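Local atomic coordinates of hypothetical protein, GDSL-like Lipase/Acylhydrolase family protein (Bacteroides uniformis, PDB entry 4M8K), a protein that probably hydrolyses ester bonds, as a member of the GDSL-like lipase/acylhydrolase family. Residues Tyr133-Trp138 / Glu184-Tyr189; Ile194-Ile199 / Ser213-Val218. One frame throughout, in Å; residues are numbered along the deposited sequence.

Interaction 1 of 2, residues Tyr133-Trp138 / Glu184-Tyr189; sequences YQYDGW and EICRHY
Y135 lays one ring face against the imidazole of H188 in a face-to-face stack, with centroids 3.6 Å apart and planes 14° from parallel. CD1 of Y135 sits over the centre of the imidazole, whereas ND1 of H188 lies toward the rim of the phenol. H188 extends its ring from helix 176-189 to the loop (chi1 -180°). Y189 completes an aromatic cluster: Y189 OH meets the edge of the Y135 ring, 3.5 Å from Y135 CD1, and also lies at the indole edge of W138. Apolar contact continues at Y133, where Y133 CD1 is 3.8 Å from I185 CG1, which lies in the plane of the phenol at its edge.

No direct hydrogen bond joins the segments; two waters do so. One donates to Y135 O (2.7 Å from the water O) and bonds Y189 OH; the other donates to E184 OE2 and bonds Y135 OH. Within the helix, a side-on salt bridge from R187, NE to OE1 and NH2 to OE2 of E184, steadies the carboxylate that receives this water.

The loop is thus held by stacking, apolar contact and solvent-mediated bonds, and the R187-paired carboxylate probably anchors the water on Y135 OH.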
loop_
_atom_site.group_PDB
_atom_site.type_symbol
_atom_site.label_atom_id
_atom_site.label_comp_id
_atom_site.label_asym_id
_atom_site.label_seq_id
_atom_site.Cartn_x
_atom_site.Cartn_y
_atom_site.Cartn_z
ATOM N N TYR A 133 -17.976 5.236 8.545
ATOM C CA TYR A 133 -17.913 5.427 7.109
ATOM C C TYR A 133 -18.297 6.859 6.832
ATOM O O TYR A 133 -19.187 7.395 7.472
ATOM C CB TYR A 133 -18.865 4.492 6.381
ATOM C CG TYR A 133 -18.468 3.065 6.575
ATOM C CD1 TYR A 133 -17.341 2.567 5.940
ATOM C CD2 TYR A 133 -19.174 2.220 7.446
ATOM C CE1 TYR A 133 -16.950 1.263 6.103
ATOM C CE2 TYR A 133 -18.757 0.900 7.654
ATOM C CZ TYR A 133 -17.655 0.421 6.961
ATOM O OH TYR A 133 -17.215 -0.891 7.104
ATOM N N GLN A 134 -17.586 7.497 5.921
ATOM C CA GLN A 134 -17.706 8.920 5.695
ATOM C C GLN A 134 -17.254 9.237 4.293
ATOM O O GLN A 134 -16.053 9.170 3.946
ATOM C CB GLN A 134 -16.888 9.722 6.742
ATOM C CG GLN A 134 -17.030 11.244 6.600
ATOM C CD GLN A 134 -16.310 12.069 7.695
ATOM O OE1 GLN A 134 -15.617 11.552 8.563
ATOM N NE2 GLN A 134 -16.467 13.365 7.617
ATOM N N TYR A 135 -18.193 9.696 3.468
ATOM C CA TYR A 135 -17.896 9.900 2.056
ATOM C C TYR A 135 -17.808 11.375 1.585
ATOM O O TYR A 135 -17.749 11.657 0.397
ATOM C CB TYR A 135 -18.944 9.097 1.264
ATOM C CG TYR A 135 -18.889 7.618 1.615
ATOM C CD1 TYR A 135 -17.816 6.850 1.234
ATOM C CD2 TYR A 135 -19.882 7.005 2.389
ATOM C CE1 TYR A 135 -17.753 5.506 1.556
ATOM C CE2 TYR A 135 -19.833 5.644 2.721
ATOM C CZ TYR A 135 -18.764 4.890 2.296
ATOM O OH TYR A 135 -18.655 3.546 2.601
ATOM N N ASP A 136 -17.768 12.323 2.518
ATOM C CA ASP A 136 -17.526 13.727 2.203
ATOM C C ASP A 136 -17.349 14.471 3.519
ATOM O O ASP A 136 -17.656 13.918 4.590
ATOM C CB ASP A 136 -18.671 14.349 1.379
ATOM C CG ASP A 136 -18.146 15.320 0.279
ATOM O OD1 ASP A 136 -17.188 16.130 0.531
ATOM O OD2 ASP A 136 -18.698 15.293 -0.840
ATOM N N GLY A 137 -16.901 15.716 3.450
ATOM C CA GLY A 137 -16.912 16.628 4.610
ATOM C C GLY A 137 -15.810 16.383 5.651
ATOM O O GLY A 137 -15.910 16.830 6.794
ATOM N N TRP A 138 -14.761 15.682 5.250
ATOM C CA TRP A 138 -13.710 15.252 6.174
ATOM C C TRP A 138 -12.996 16.424 6.824
ATOM O O TRP A 138 -12.386 17.280 6.134
ATOM C CB TRP A 138 -12.689 14.420 5.451
ATOM C CG TRP A 138 -13.244 13.246 4.673
ATOM C CD1 TRP A 138 -13.571 12.036 5.163
ATOM C CD2 TRP A 138 -13.517 13.197 3.276
ATOM N NE1 TRP A 138 -14.021 11.220 4.176
ATOM C CE2 TRP A 138 -13.966 11.890 2.992
ATOM C CE3 TRP A 138 -13.391 14.112 2.231
ATOM C CZ2 TRP A 138 -14.347 11.488 1.721
ATOM C CZ3 TRP A 138 -13.758 13.711 0.953
ATOM C CH2 TRP A 138 -14.244 12.409 0.714
ATOM N N GLU A 184 -15.534 -2.795 2.010
ATOM C CA GLU A 184 -16.738 -1.973 1.836
ATOM C C GLU A 184 -16.438 -0.619 1.151
ATOM O O GLU A 184 -17.157 -0.159 0.258
ATOM C CB GLU A 184 -17.386 -1.711 3.194
ATOM C CG GLU A 184 -18.498 -0.659 3.164
ATOM C CD GLU A 184 -19.672 -1.038 2.267
ATOM O OE1 GLU A 184 -19.713 -2.150 1.694
ATOM O OE2 GLU A 184 -20.599 -0.223 2.132
ATOM N N ILE A 185 -15.386 0.040 1.609
ATOM C CA ILE A 185 -15.001 1.327 1.049
ATOM C C ILE A 185 -14.458 1.185 -0.380
ATOM O O ILE A 185 -14.829 2.020 -1.240
ATOM C CB ILE A 185 -13.988 2.082 1.990
ATOM C CG1 ILE A 185 -14.648 2.375 3.331
ATOM C CG2 ILE A 185 -13.539 3.386 1.368
ATOM C CD1 ILE A 185 -13.701 2.782 4.428
ATOM N N CYS A 186 -13.622 0.167 -0.668
ATOM C CA CYS A 186 -13.260 -0.148 -2.039
ATOM C C CYS A 186 -14.488 -0.337 -2.921
ATOM O O CYS A 186 -14.562 0.211 -4.027
ATOM C CB CYS A 186 -12.445 -1.408 -2.117
ATOM S SG CYS A 186 -10.735 -1.153 -1.526
ATOM N N ARG A 187 -15.460 -1.080 -2.432
ATOM C CA ARG A 187 -16.728 -1.270 -3.202
ATOM C C ARG A 187 -17.458 0.076 -3.447
ATOM O O ARG A 187 -17.938 0.352 -4.569
ATOM C CB ARG A 187 -17.627 -2.297 -2.508
ATOM C CG ARG A 187 -18.977 -2.546 -3.253
ATOM C CD ARG A 187 -20.245 -2.668 -2.367
ATOM N NE ARG A 187 -20.404 -1.551 -1.407
ATOM C CZ ARG A 187 -20.913 -0.353 -1.699
ATOM N NH1 ARG A 187 -21.363 -0.087 -2.911
ATOM N NH2 ARG A 187 -20.998 0.595 -0.767
ATOM N N HIS A 188 -17.520 0.930 -2.428
ATOM C CA HIS A 188 -18.131 2.242 -2.617
ATOM C C HIS A 188 -17.481 2.973 -3.792
ATOM O O HIS A 188 -18.143 3.479 -4.636
ATOM C CB HIS A 188 -18.011 3.096 -1.351
ATOM C CG HIS A 188 -18.628 4.467 -1.480
ATOM N ND1 HIS A 188 -19.957 4.725 -1.173
ATOM C CD2 HIS A 188 -18.110 5.648 -1.905
ATOM C CE1 HIS A 188 -20.234 5.998 -1.413
ATOM N NE2 HIS A 188 -19.136 6.580 -1.870
ATOM N N TYR A 189 -16.149 3.024 -3.806
ATOM C CA TYR A 189 -15.417 3.794 -4.798
ATOM C C TYR A 189 -15.118 3.027 -6.103
ATOM O O TYR A 189 -14.531 3.599 -7.028
ATOM C CB TYR A 189 -14.146 4.371 -4.161
ATOM C CG TYR A 189 -14.453 5.527 -3.190
ATOM C CD1 TYR A 189 -14.781 6.796 -3.657
ATOM C CD2 TYR A 189 -14.470 5.310 -1.826
ATOM C CE1 TYR A 189 -15.040 7.831 -2.766
ATOM C CE2 TYR A 189 -14.765 6.317 -0.936
ATOM C CZ TYR A 189 -15.024 7.583 -1.408
ATOM O OH TYR A 189 -15.335 8.555 -0.471
HETATM O O HOH W 1 -16.558 10.479 -1.695
HETATM O O HOH W 2 -20.728 2.178 3.108
#

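Interaction 2 of 2, residues Ile194-Ile199 / Ser213-Val218; sequences IRLHDI and SIDAQV
Q217 reaches from helix 208-222 to the chain leaving strand 192-195, and each part of its side chain has a partner there. Q217 CB lies 4.0 Å from L196 CD2. Q217 CG, anti to the carbonyl carbon (chi1 -76°), approaches H197 NE2 (4.1 Å) and begins an extended arm that carries the amide to the H197 backbone. Q217 CD lies over one face of the H197 imidazole, 3.5 Å from H197 NE2, and the amide and ring planes are only 15° apart, so the two groups are stacked. At the tip, Q217 OE1 accepts from H197 N (2.9 Å) in its carbonyl plane, on a lone pair, while Q217 NE2 donates almost straight (169°) to H197 O, also 2.9 Å away. This two-point grip fixes the amide's rotation; a water that donates to both Q217 OE1 and R195 O adds a third bond. Replacing Q217 by a leucine would probably leave the N and O of H197 without these mates and the imidazole without its stacked amide. H197 ND1 donates to D198 OD2 (2.7 Å), close to the ring plane, a second restraint on the turn of the imidazole.

Beside this polar clamp runs an apolar seam: I214 CG1 is 3.9 Å from I199 CD1 and also meets L196 CD1, and I194 CD1 meets V218 CG1. Helix 208-222 packs on one face of the parallel sheet, over its outermost strand 192-195, with V218 touching I169 of adjacent strand 165-170, as flanking helices do in the alpha/beta/alpha fold of GDSL (SGNH) hydrolases. I214 touches W64 and V218 touches F68, both of helix 64-71.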
loop_
_atom_site.group_PDB
_atom_site.type_symbol
_atom_site.label_atom_id
_atom_site.label_comp_id
_atom_site.label_asym_id
_atom_site.label_seq_id
_atom_site.Cartn_x
_atom_site.Cartn_y
_atom_site.Cartn_z
ATOM N N ILE A 194 -7.669 -6.439 -3.555
ATOM C CA ILE A 194 -6.954 -7.730 -3.632
ATOM C C ILE A 194 -6.829 -8.259 -2.223
ATOM O O ILE A 194 -6.091 -7.732 -1.396
ATOM C CB ILE A 194 -5.598 -7.545 -4.303
ATOM C CG1 ILE A 194 -5.844 -6.941 -5.688
ATOM C CG2 ILE A 194 -4.864 -8.858 -4.399
ATOM C CD1 ILE A 194 -4.654 -6.386 -6.407
ATOM N N ARG A 195 -7.580 -9.301 -1.924
ATOM C CA ARG A 195 -7.580 -9.850 -0.564
ATOM C C ARG A 195 -6.538 -10.948 -0.434
ATOM O O ARG A 195 -6.752 -12.076 -0.819
ATOM C CB ARG A 195 -8.974 -10.307 -0.186
ATOM C CG ARG A 195 -9.898 -9.096 -0.080
ATOM C CD ARG A 195 -11.350 -9.414 0.286
ATOM N NE ARG A 195 -11.984 -10.266 -0.711
ATOM C CZ ARG A 195 -12.438 -9.848 -1.899
ATOM N NH1 ARG A 195 -12.350 -8.569 -2.281
ATOM N NH2 ARG A 195 -12.997 -10.720 -2.727
ATOM N N LEU A 196 -5.373 -10.592 0.088
ATOM C CA LEU A 196 -4.303 -11.555 0.156
ATOM C C LEU A 196 -4.648 -12.726 1.093
ATOM O O LEU A 196 -5.363 -12.546 2.069
ATOM C CB LEU A 196 -3.050 -10.901 0.633
ATOM C CG LEU A 196 -2.565 -9.751 -0.219
ATOM C CD1 LEU A 196 -1.334 -9.134 0.453
ATOM C CD2 LEU A 196 -2.248 -10.233 -1.599
ATOM N N HIS A 197 -4.151 -13.916 0.768
ATOM C CA HIS A 197 -4.342 -15.072 1.621
ATOM C C HIS A 197 -3.072 -15.929 1.629
ATOM O O HIS A 197 -2.344 -15.963 0.657
ATOM C CB HIS A 197 -5.530 -15.892 1.124
ATOM C CG HIS A 197 -5.370 -16.358 -0.293
ATOM N ND1 HIS A 197 -4.812 -17.579 -0.634
ATOM C CD2 HIS A 197 -5.714 -15.766 -1.463
ATOM C CE1 HIS A 197 -4.796 -17.697 -1.946
ATOM N NE2 HIS A 197 -5.327 -16.610 -2.470
ATOM N N ASP A 198 -2.840 -16.647 2.713
ATOM C CA ASP A 198 -1.743 -17.621 2.762
ATOM C C ASP A 198 -0.411 -16.971 2.426
ATOM O O ASP A 198 0.351 -17.447 1.596
ATOM C CB ASP A 198 -2.069 -18.780 1.824
ATOM C CG ASP A 198 -3.397 -19.410 2.178
ATOM O OD1 ASP A 198 -3.509 -19.875 3.326
ATOM O OD2 ASP A 198 -4.326 -19.392 1.345
ATOM N N ILE A 199 -0.152 -15.864 3.097
ATOM C CA ILE A 199 1.102 -15.145 2.950
ATOM C C ILE A 199 2.078 -15.536 4.074
ATOM O O ILE A 199 1.872 -15.203 5.226
ATOM C CB ILE A 199 0.823 -13.621 2.966
ATOM C CG1 ILE A 199 -0.229 -13.220 1.912
ATOM C CG2 ILE A 199 2.068 -12.853 2.720
ATOM C CD1 ILE A 199 0.085 -13.643 0.485
ATOM N N SER A 213 4.077 -14.969 -3.183
ATOM C CA SER A 213 2.619 -15.148 -3.131
ATOM C C SER A 213 1.904 -13.832 -3.376
ATOM O O SER A 213 0.856 -13.807 -4.069
ATOM C CB SER A 213 2.209 -15.781 -1.791
ATOM O OG SER A 213 2.835 -17.049 -1.631
ATOM N N ILE A 214 2.414 -12.746 -2.782
ATOM C CA ILE A 214 1.794 -11.408 -2.977
ATOM C C ILE A 214 1.856 -11.008 -4.453
ATOM O O ILE A 214 0.840 -10.665 -5.061
ATOM C CB ILE A 214 2.414 -10.292 -2.122
ATOM C CG1 ILE A 214 2.183 -10.570 -0.633
ATOM C CG2 ILE A 214 1.826 -8.948 -2.533
ATOM C CD1 ILE A 214 2.992 -9.660 0.295
ATOM N N ASP A 215 3.049 -11.079 -5.012
ATOM C CA ASP A 215 3.270 -10.877 -6.475
ATOM C C ASP A 215 2.242 -11.640 -7.278
ATOM O O ASP A 215 1.488 -11.045 -8.056
ATOM C CB ASP A 215 4.727 -11.265 -6.816
ATOM C CG ASP A 215 5.025 -11.407 -8.322
ATOM O OD1 ASP A 215 4.358 -10.807 -9.168
ATOM O OD2 ASP A 215 5.946 -12.195 -8.603
ATOM N N ALA A 216 2.140 -12.951 -7.032
ATOM C CA ALA A 216 1.253 -13.783 -7.826
ATOM C C ALA A 216 -0.201 -13.386 -7.638
ATOM O O ALA A 216 -0.920 -13.293 -8.618
ATOM C CB ALA A 216 1.437 -15.281 -7.538
ATOM N N GLN A 217 -0.611 -13.115 -6.400
ATOM C CA GLN A 217 -1.991 -12.765 -6.141
ATOM C C GLN A 217 -2.380 -11.387 -6.691
ATOM O O GLN A 217 -3.504 -11.211 -7.149
ATOM C CB GLN A 217 -2.302 -12.857 -4.633
ATOM C CG GLN A 217 -2.459 -14.294 -4.194
ATOM C CD GLN A 217 -2.568 -14.453 -2.696
ATOM O OE1 GLN A 217 -3.269 -13.692 -2.011
ATOM N NE2 GLN A 217 -1.876 -15.469 -2.170
ATOM N N VAL A 218 -1.478 -10.405 -6.611
ATOM C CA VAL A 218 -1.725 -9.100 -7.255
ATOM C C VAL A 218 -1.913 -9.311 -8.778
ATOM O O VAL A 218 -2.867 -8.789 -9.380
ATOM C CB VAL A 218 -0.614 -8.073 -6.910
ATOM C CG1 VAL A 218 -0.758 -6.806 -7.734
ATOM C CG2 VAL A 218 -0.652 -7.725 -5.421
HETATM O O HOH W 3 -5.551 -12.751 -3.239
HETATM O O HOH W 4 3.399 -17.516 1.139
#

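How the interactions relate
From the N terminus, after three strands of the parallel sheet, the chain reaches the loop between helices 121-126 and 146-160, passes through helix 146-160 and strand 165-170, and returns on helix 176-189, where interaction 1 closes a loop with 45 residues between its segments. Strand 192-195 follows directly, and interaction 2 opens there, closing a shorter loop of 13 intervening residues on helix 208-222. The two are in series and neither nest nor cross. The centres of interactions 1 and 2 lie about 24 Å apart, and they do not touch. Interaction 1 ties a surface loop to a helix; interaction 2 ties the outermost strand of the parallel sheet to the last helix.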